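Local coordinates for protein cytolethal distending toxin subunit A (Haemophilus ducreyi, PDB 1SR4) that forms part of a heterotrimeric bacterial genotoxin and, together with CdtC, probably acts as the lectin-like heterodimer required for delivery of CdtB into host cells, at residues Phe60-Gly65 / Ile96-Met101; Asn126-Asp131 / Val176-Cys181; Asp136-Glu141 / Lys155-Gly160. All blocks are in the same frame, centred on the assembly; numbering follows the deposited sequence.

Interaction 1. Residues Phe60-Gly65 / Ile96-Met101; sequences FMTLMG and IRNWKM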
# COMPACT_ATOMS: atom_id res chain seq x y z
N PHE A 60 -10.83 -2.26 -8.70
CA PHE A 60 -11.41 -3.44 -8.07
C PHE A 60 -10.41 -4.35 -7.40
O PHE A 60 -9.22 -4.27 -7.64
CB PHE A 60 -12.22 -4.20 -9.12
CG PHE A 60 -13.28 -3.37 -9.74
CD1 PHE A 60 -14.51 -3.22 -9.10
CD2 PHE A 60 -13.03 -2.65 -10.89
CE1 PHE A 60 -15.47 -2.35 -9.61
CE2 PHE A 60 -14.00 -1.77 -11.41
CZ PHE A 60 -15.21 -1.62 -10.77
N MET A 61 -10.92 -5.22 -6.56
CA MET A 61 -10.09 -6.15 -5.82
C MET A 61 -10.94 -7.32 -5.36
O MET A 61 -12.14 -7.38 -5.65
CB MET A 61 -9.49 -5.43 -4.61
CG MET A 61 -10.50 -4.60 -3.79
SD MET A 61 -11.57 -5.55 -2.69
CE MET A 61 -10.44 -5.79 -1.31
N THR A 62 -10.31 -8.28 -4.68
CA THR A 62 -11.06 -9.38 -4.10
C THR A 62 -10.67 -9.49 -2.62
O THR A 62 -9.61 -9.00 -2.20
CB THR A 62 -10.75 -10.75 -4.74
OG1 THR A 62 -9.33 -10.98 -4.71
CG2 THR A 62 -11.27 -10.82 -6.18
N LEU A 63 -11.56 -10.09 -1.84
CA LEU A 63 -11.32 -10.34 -0.43
C LEU A 63 -11.05 -11.84 -0.48
O LEU A 63 -11.95 -12.63 -0.80
CB LEU A 63 -12.58 -10.02 0.39
CG LEU A 63 -12.90 -8.52 0.38
CD1 LEU A 63 -14.25 -8.24 1.02
CD2 LEU A 63 -11.77 -7.79 1.11
N MET A 64 -9.81 -12.22 -0.19
CA MET A 64 -9.41 -13.62 -0.27
C MET A 64 -9.15 -14.24 1.09
O MET A 64 -8.41 -13.68 1.90
CB MET A 64 -8.14 -13.73 -1.13
CG MET A 64 -7.60 -15.17 -1.26
SD MET A 64 -5.93 -15.29 -2.01
CE MET A 64 -6.18 -14.75 -3.70
N GLY A 65 -9.75 -15.40 1.35
CA GLY A 65 -9.52 -16.07 2.62
C GLY A 65 -8.19 -16.80 2.56
O GLY A 65 -7.56 -16.89 1.49
N ILE A 96 -18.74 -10.96 -10.74
CA ILE A 96 -19.55 -10.82 -9.53
C ILE A 96 -18.64 -11.15 -8.33
O ILE A 96 -19.04 -11.00 -7.16
CB ILE A 96 -20.75 -11.80 -9.51
CG1 ILE A 96 -20.25 -13.25 -9.43
CG2 ILE A 96 -21.63 -11.57 -10.73
CD1 ILE A 96 -21.38 -14.28 -9.24
N ARG A 97 -17.42 -11.58 -8.63
CA ARG A 97 -16.42 -11.93 -7.61
C ARG A 97 -15.52 -10.76 -7.20
O ARG A 97 -14.77 -10.86 -6.22
CB ARG A 97 -15.55 -13.08 -8.12
CG ARG A 97 -16.32 -14.38 -8.32
CD ARG A 97 -15.44 -15.42 -9.01
NE ARG A 97 -15.01 -14.95 -10.32
CZ ARG A 97 -14.05 -15.52 -11.03
NH1 ARG A 97 -13.41 -16.59 -10.56
NH2 ARG A 97 -13.69 -15.00 -12.20
N ASN A 98 -15.60 -9.66 -7.94
CA ASN A 98 -14.78 -8.47 -7.70
C ASN A 98 -15.57 -7.35 -7.05
O ASN A 98 -16.73 -7.14 -7.36
CB ASN A 98 -14.16 -7.95 -9.01
CG ASN A 98 -13.27 -8.98 -9.67
OD1 ASN A 98 -12.46 -9.62 -9.01
ND2 ASN A 98 -13.42 -9.14 -10.98
N TRP A 99 -14.89 -6.59 -6.19
CA TRP A 99 -15.51 -5.50 -5.48
C TRP A 99 -14.65 -4.25 -5.53
O TRP A 99 -13.43 -4.32 -5.66
CB TRP A 99 -15.71 -5.87 -4.01
CG TRP A 99 -16.43 -7.17 -3.79
CD1 TRP A 99 -15.87 -8.42 -3.75
CD2 TRP A 99 -17.83 -7.34 -3.57
NE1 TRP A 99 -16.85 -9.36 -3.52
CE2 TRP A 99 -18.06 -8.73 -3.40
CE3 TRP A 99 -18.92 -6.45 -3.51
CZ2 TRP A 99 -19.34 -9.25 -3.17
CZ3 TRP A 99 -20.19 -6.98 -3.27
CH2 TRP A 99 -20.39 -8.37 -3.10
N LYS A 100 -15.32 -3.11 -5.41
CA LYS A 100 -14.67 -1.82 -5.35
C LYS A 100 -14.81 -1.41 -3.88
O LYS A 100 -15.92 -1.31 -3.34
CB LYS A 100 -15.37 -0.80 -6.25
CG LYS A 100 -14.87 0.64 -6.05
CD LYS A 100 -15.66 1.65 -6.90
CE LYS A 100 -15.37 1.47 -8.38
NZ LYS A 100 -16.13 2.43 -9.27
N MET A 101 -13.68 -1.19 -3.23
CA MET A 101 -13.65 -0.79 -1.83
C MET A 101 -13.60 0.75 -1.73
O MET A 101 -12.67 1.37 -2.24
CB MET A 101 -12.40 -1.39 -1.20
CG MET A 101 -12.49 -1.64 0.25
SD MET A 101 -10.97 -2.41 0.89
CE MET A 101 -10.92 -1.49 2.29
O HOH W 1 -13.70 -11.17 -3.63
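Met-61 and Trp-99 pair as a single antiparallel bridge inside the ricin-type beta-trefoil domain, a worked example of how two distant stretches of chain, 60-65 and 96-101, can be tied by one isolated bridge. It is a hydrogen-bonded pair: both backbone hydrogen bonds run between the same two residues. Met-61 N gives its hydrogen to Trp-99 O at 2.8 Å, approaching in the carbonyl plane, while Trp-99 N reaches Met-61 O at 2.9 Å along a nearly straight path (173° at the hydrogen). Two CA-H...O contacts flank the pair, one from Phe-60 CA to Trp-99 O and the other from Asn-98 CA to Met-61 O.

Apolar packing continues outward from the bridge. The side chains of Phe-60 and Lys-100 pass at a slant, Phe-60 CE1 lying 3.7 Å from Lys-100 CB; the lysine chain is extended at first (chi1 170°) and then bends, and its CE nears Phe-60 CZ. In Met-61, chi1 of 47° sets CG beside Trp-99 O; the bends at chi2 and chi3 keep SD near it and bring CE 4.1 Å from Met-101 SD. Arg-245 of the CdtB chain packs on Met-61, and Gln-35 of that chain binds Met-101 O, so this corner of the trefoil also faces the toxin's nuclease-like subunit.

Among the polar side chains, Asn-98 OD1 is held by Val-199 N, and Thr-62 OG1 by Pro-197 O. The methyl CG2 of Thr-62 rests 3.3 Å from Asn-98 OD1.

A water bridges two backbone atoms, accepting from Leu-63 N at 3.0 Å and donating to Arg-97 O at 2.8 Å.

Interaction 2. Residues Asn126-Asp131 / Val176-Cys181; sequences NGLIHD and VTLSVC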
# COMPACT_ATOMS: atom_id res chain seq x y z
N ASN A 126 -26.82 -13.83 10.50
CA ASN A 126 -25.51 -14.38 10.83
C ASN A 126 -24.57 -14.48 9.63
O ASN A 126 -23.71 -15.36 9.61
CB ASN A 126 -25.63 -15.77 11.45
CG ASN A 126 -26.38 -15.76 12.76
OD1 ASN A 126 -26.33 -14.79 13.51
ND2 ASN A 126 -27.08 -16.85 13.05
N GLY A 127 -24.72 -13.61 8.64
CA GLY A 127 -23.85 -13.67 7.47
C GLY A 127 -23.82 -12.37 6.69
O GLY A 127 -24.04 -11.30 7.24
N LEU A 128 -23.55 -12.47 5.40
CA LEU A 128 -23.49 -11.29 4.55
C LEU A 128 -24.38 -11.51 3.34
O LEU A 128 -24.53 -12.63 2.89
CB LEU A 128 -22.05 -11.05 4.05
CG LEU A 128 -20.92 -10.79 5.06
CD1 LEU A 128 -19.59 -10.75 4.29
CD2 LEU A 128 -21.16 -9.46 5.81
N ILE A 129 -24.97 -10.43 2.83
CA ILE A 129 -25.79 -10.52 1.62
C ILE A 129 -25.31 -9.34 0.79
O ILE A 129 -24.37 -8.66 1.19
CB ILE A 129 -27.30 -10.32 1.93
CG1 ILE A 129 -27.54 -8.91 2.50
CG2 ILE A 129 -27.80 -11.41 2.87
CD1 ILE A 129 -29.02 -8.57 2.74
N HIS A 130 -25.93 -9.12 -0.36
CA HIS A 130 -25.61 -7.95 -1.17
C HIS A 130 -26.97 -7.30 -1.43
O HIS A 130 -27.97 -7.99 -1.61
CB HIS A 130 -24.88 -8.33 -2.48
CG HIS A 130 -25.71 -9.11 -3.46
ND1 HIS A 130 -26.19 -8.57 -4.63
CD2 HIS A 130 -26.10 -10.41 -3.45
CE1 HIS A 130 -26.84 -9.50 -5.31
NE2 HIS A 130 -26.80 -10.62 -4.62
N ASP A 131 -27.01 -5.97 -1.41
CA ASP A 131 -28.27 -5.24 -1.64
C ASP A 131 -27.96 -3.85 -2.15
O ASP A 131 -26.79 -3.43 -2.21
CB ASP A 131 -29.09 -5.15 -0.35
CG ASP A 131 -30.59 -4.90 -0.61
OD1 ASP A 131 -31.03 -4.87 -1.78
OD2 ASP A 131 -31.34 -4.75 0.37
N VAL A 176 -19.74 -18.36 4.81
CA VAL A 176 -19.40 -17.08 5.41
C VAL A 176 -20.41 -16.64 6.47
O VAL A 176 -21.60 -16.52 6.18
CB VAL A 176 -19.29 -16.00 4.31
CG1 VAL A 176 -18.87 -14.67 4.92
CG2 VAL A 176 -18.28 -16.45 3.23
N THR A 177 -19.94 -16.40 7.68
CA THR A 177 -20.83 -16.02 8.76
C THR A 177 -20.26 -14.84 9.51
O THR A 177 -19.19 -14.34 9.18
CB THR A 177 -20.99 -17.18 9.77
OG1 THR A 177 -19.70 -17.55 10.28
CG2 THR A 177 -21.60 -18.42 9.10
N LEU A 178 -21.00 -14.39 10.53
CA LEU A 178 -20.56 -13.31 11.39
C LEU A 178 -20.51 -13.88 12.81
O LEU A 178 -21.45 -14.54 13.25
CB LEU A 178 -21.55 -12.15 11.35
CG LEU A 178 -21.56 -11.34 10.05
CD1 LEU A 178 -22.65 -10.28 10.11
CD2 LEU A 178 -20.18 -10.69 9.88
N SER A 179 -19.41 -13.67 13.51
CA SER A 179 -19.31 -14.16 14.89
C SER A 179 -18.37 -13.28 15.70
O SER A 179 -17.77 -12.33 15.18
CB SER A 179 -18.85 -15.63 14.92
OG SER A 179 -17.58 -15.79 14.33
N VAL A 180 -18.22 -13.59 16.99
CA VAL A 180 -17.38 -12.78 17.85
C VAL A 180 -15.98 -12.62 17.26
O VAL A 180 -15.38 -13.58 16.76
CB VAL A 180 -17.31 -13.39 19.29
CG1 VAL A 180 -16.68 -14.78 19.24
CG2 VAL A 180 -16.52 -12.48 20.20
N CYS A 181 -15.46 -11.40 17.31
CA CYS A 181 -14.13 -11.11 16.76
C CYS A 181 -13.00 -11.59 17.65
O CYS A 181 -12.53 -10.83 18.49
CB CYS A 181 -13.96 -9.61 16.55
SG CYS A 181 -15.20 -8.85 15.44
O HOH W 2 -22.84 -14.94 4.27
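Within the beta-trefoil of the ricin B-type lectin family, the start of strand 127-131 meets strand 176-179, and the contact runs between Asn-126 to Leu-128 and Val-176 to Leu-178. The strands approach to 5.2 Å between axes at an angle of 124°, too skewed for a regular ladder, and a single direct backbone hydrogen bond joins the two segments, its acceptor just ahead of the strand. Leu-178 N donates to Asn-126 O at 3.0 Å, but from well above the carbonyl plane and with a bent path (139° at the hydrogen). The same oxygen receives a CA-H...O contact from Thr-177 CA at 3.1 Å. Close passage is made at Gly-127, whose CA lies 4.0 Å from Thr-177 CA.

A water spans the next gap, accepting from Leu-128 N and lying 2.8 Å from Val-176 O, to which it can donate. It bridges these two atoms where no direct backbone hydrogen bond joins the segments.

Beside this backbone link the side chains build a small apolar cluster. In Leu-178, chi1 of -72° brings CG to Gly-127, and with chi2 extended CD1 lies 3.3 Å from Gly-127 O, while CD2 reaches towards Leu-128 CD2. The other branch of Leu-128, CD1, meets Val-176 CG1 at 4.0 Å, the two side chains passing at a slant.

Strand 162-165 adds Val-163 to this cluster, touching Leu-128, Val-176 and Leu-178. Ala-123 of strand 120-124 packs on Leu-178, and strand 82-86 contributes Leu-82 against Leu-128 and Ala-84 against Val-176, which places the contact where several trefoil strands converge.

Interaction 3. Residues Asp136-Glu141 / Lys155-Gly160; sequences DKLAQE and KSVSQG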
# COMPACT_ATOMS: atom_id res chain seq x y z
N ASP A 136 -26.29 5.57 3.86
CA ASP A 136 -26.96 5.72 5.14
C ASP A 136 -27.24 4.41 5.86
O ASP A 136 -27.85 4.39 6.92
CB ASP A 136 -28.26 6.50 4.97
CG ASP A 136 -28.02 7.89 4.44
OD1 ASP A 136 -27.12 8.57 4.97
OD2 ASP A 136 -28.73 8.31 3.50
N LYS A 137 -26.80 3.30 5.27
CA LYS A 137 -27.02 2.00 5.91
C LYS A 137 -25.75 1.56 6.63
O LYS A 137 -24.77 1.15 6.00
CB LYS A 137 -27.42 0.95 4.87
CG LYS A 137 -28.81 1.14 4.24
CD LYS A 137 -29.06 0.08 3.16
CE LYS A 137 -30.31 0.40 2.30
NZ LYS A 137 -30.40 -0.45 1.07
N LEU A 138 -25.77 1.63 7.96
CA LEU A 138 -24.61 1.24 8.76
C LEU A 138 -24.23 -0.22 8.50
O LEU A 138 -23.04 -0.58 8.56
CB LEU A 138 -24.91 1.44 10.25
CG LEU A 138 -23.70 1.48 11.18
CD1 LEU A 138 -22.80 2.66 10.79
CD2 LEU A 138 -24.15 1.62 12.65
N ALA A 139 -25.22 -1.07 8.22
CA ALA A 139 -24.94 -2.49 7.95
C ALA A 139 -24.06 -2.73 6.72
O ALA A 139 -23.54 -3.83 6.52
CB ALA A 139 -26.26 -3.28 7.80
N GLN A 140 -23.90 -1.71 5.88
CA GLN A 140 -23.03 -1.84 4.71
C GLN A 140 -21.64 -1.25 4.96
O GLN A 140 -20.80 -1.18 4.05
CB GLN A 140 -23.68 -1.17 3.49
CG GLN A 140 -24.93 -1.90 3.00
CD GLN A 140 -25.56 -1.25 1.79
OE1 GLN A 140 -25.09 -0.23 1.29
NE2 GLN A 140 -26.64 -1.85 1.32
N GLU A 141 -21.39 -0.83 6.20
CA GLU A 141 -20.10 -0.26 6.57
C GLU A 141 -19.31 -1.25 7.40
O GLU A 141 -19.85 -1.91 8.29
CB GLU A 141 -20.30 1.03 7.37
CG GLU A 141 -20.81 2.21 6.55
CD GLU A 141 -20.60 3.54 7.27
OE1 GLU A 141 -19.51 4.13 7.14
OE2 GLU A 141 -21.52 3.97 7.99
N LYS A 155 -14.74 -6.37 10.28
CA LYS A 155 -15.75 -6.23 11.32
C LYS A 155 -16.99 -5.44 10.89
O LYS A 155 -16.89 -4.30 10.43
CB LYS A 155 -15.12 -5.55 12.54
CG LYS A 155 -15.97 -5.54 13.80
CD LYS A 155 -15.19 -4.89 14.93
CE LYS A 155 -15.89 -5.04 16.27
NZ LYS A 155 -15.14 -4.30 17.34
N SER A 156 -18.15 -6.08 11.03
CA SER A 156 -19.41 -5.42 10.71
C SER A 156 -19.58 -4.33 11.77
O SER A 156 -19.54 -4.62 12.98
CB SER A 156 -20.58 -6.40 10.80
OG SER A 156 -21.81 -5.69 10.86
N VAL A 157 -19.77 -3.09 11.35
CA VAL A 157 -19.95 -2.03 12.33
C VAL A 157 -21.35 -2.09 12.96
O VAL A 157 -21.50 -1.87 14.16
CB VAL A 157 -19.74 -0.65 11.70
CG1 VAL A 157 -20.09 0.44 12.71
CG2 VAL A 157 -18.28 -0.51 11.24
N SER A 158 -22.36 -2.43 12.16
CA SER A 158 -23.71 -2.50 12.70
C SER A 158 -23.85 -3.65 13.69
O SER A 158 -24.54 -3.53 14.70
CB SER A 158 -24.73 -2.67 11.58
OG SER A 158 -24.55 -3.93 10.97
N GLN A 159 -23.18 -4.77 13.43
CA GLN A 159 -23.28 -5.91 14.34
C GLN A 159 -22.19 -6.01 15.38
O GLN A 159 -22.40 -6.59 16.44
CB GLN A 159 -23.31 -7.23 13.55
CG GLN A 159 -24.60 -7.42 12.77
CD GLN A 159 -24.83 -8.87 12.40
OE1 GLN A 159 -24.27 -9.77 13.01
NE2 GLN A 159 -25.69 -9.10 11.40
N GLY A 160 -21.02 -5.47 15.10
CA GLY A 160 -19.94 -5.58 16.05
C GLY A 160 -19.38 -6.99 15.98
O GLY A 160 -18.74 -7.44 16.93
O HOH W 3 -21.80 -3.90 8.71
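Val-157 and Ser-158 face Leu-138, Ala-139 and Glu-141 across a turn-to-turn contact at the surface of the beta-trefoil, where the short 3-10 segment 138-140 leads into strand 142-146 and the chain turns away from the end of strand 152-156. It illustrates how two loops flanking one hairpin can continue its pairing after regular strand structure has ended.

The tighter part combines a backbone hydrogen bond with close packing of Ser-158 on Ala-139. Val-157 N donates to Glu-141 O at 3.3 Å, long but close to straight (166°), with the donor tilted 21° from the carbonyl plane. A water stands beside this bond and donates to Glu-141 O at 2.8 Å; it also lies 2.8 Å from Ser-156 OG, while its bond to Ala-139 O is weak. Glu-141 O is therefore gripped by a peptide N-H and a water together. Nearby, Ser-158 brings its side chain against the 3-10 turn, with CB 3.6 Å and OG 3.4 Å from Ala-139 CA. Its chi1 of 66° sets OG between the backbone N and the carbonyl carbon, close to the alanine, where it gives a weak hydrogen bond to Ser-156 OG. The carboxylate of Glu-141 turns away from the contact, and its OE1 accepts from His-106 N.

The looser part lies on the solvent side, where Leu-138 is exposed. Leu-138 CD1 and Val-157 CG1 meet at 4.0 Å, the side chains crossing at about a right angle, while Leu-138 CD2 extends over Ser-158 CA. Tyr-109 also packs on Val-157, and Ala-123 of strand 120-124 touches Ser-158.

The turn includes an ST motif, in which Ser-156 OG accepts from Gln-159 N at 3.1 Å.

Overall arrangement
From the N terminus, the chain first closes a loop at interaction 1, where 96-101 returns to 60-65 after a 30-residue excursion. That contact is complete before interaction 2 opens at 126-131. The chain then runs through both halves of interaction 3, 136-141 and 155-160, before 176-181 closes interaction 2, so the shorter loop is nested inside the longer one. Interactions 2 and 3 touch, Leu-178 CD1 lying 3.4 Å from Gln-159 OE1, with centres about 10 Å apart. Interaction 1 stands separately, its centre about 16 Å and 18 Å from theirs. Interaction 1 joins 60-65 to the start of strand 99-103, interaction 2 strands 127-131 and 176-179, interaction 3 the loops flanking hairpin 142-146/152-156.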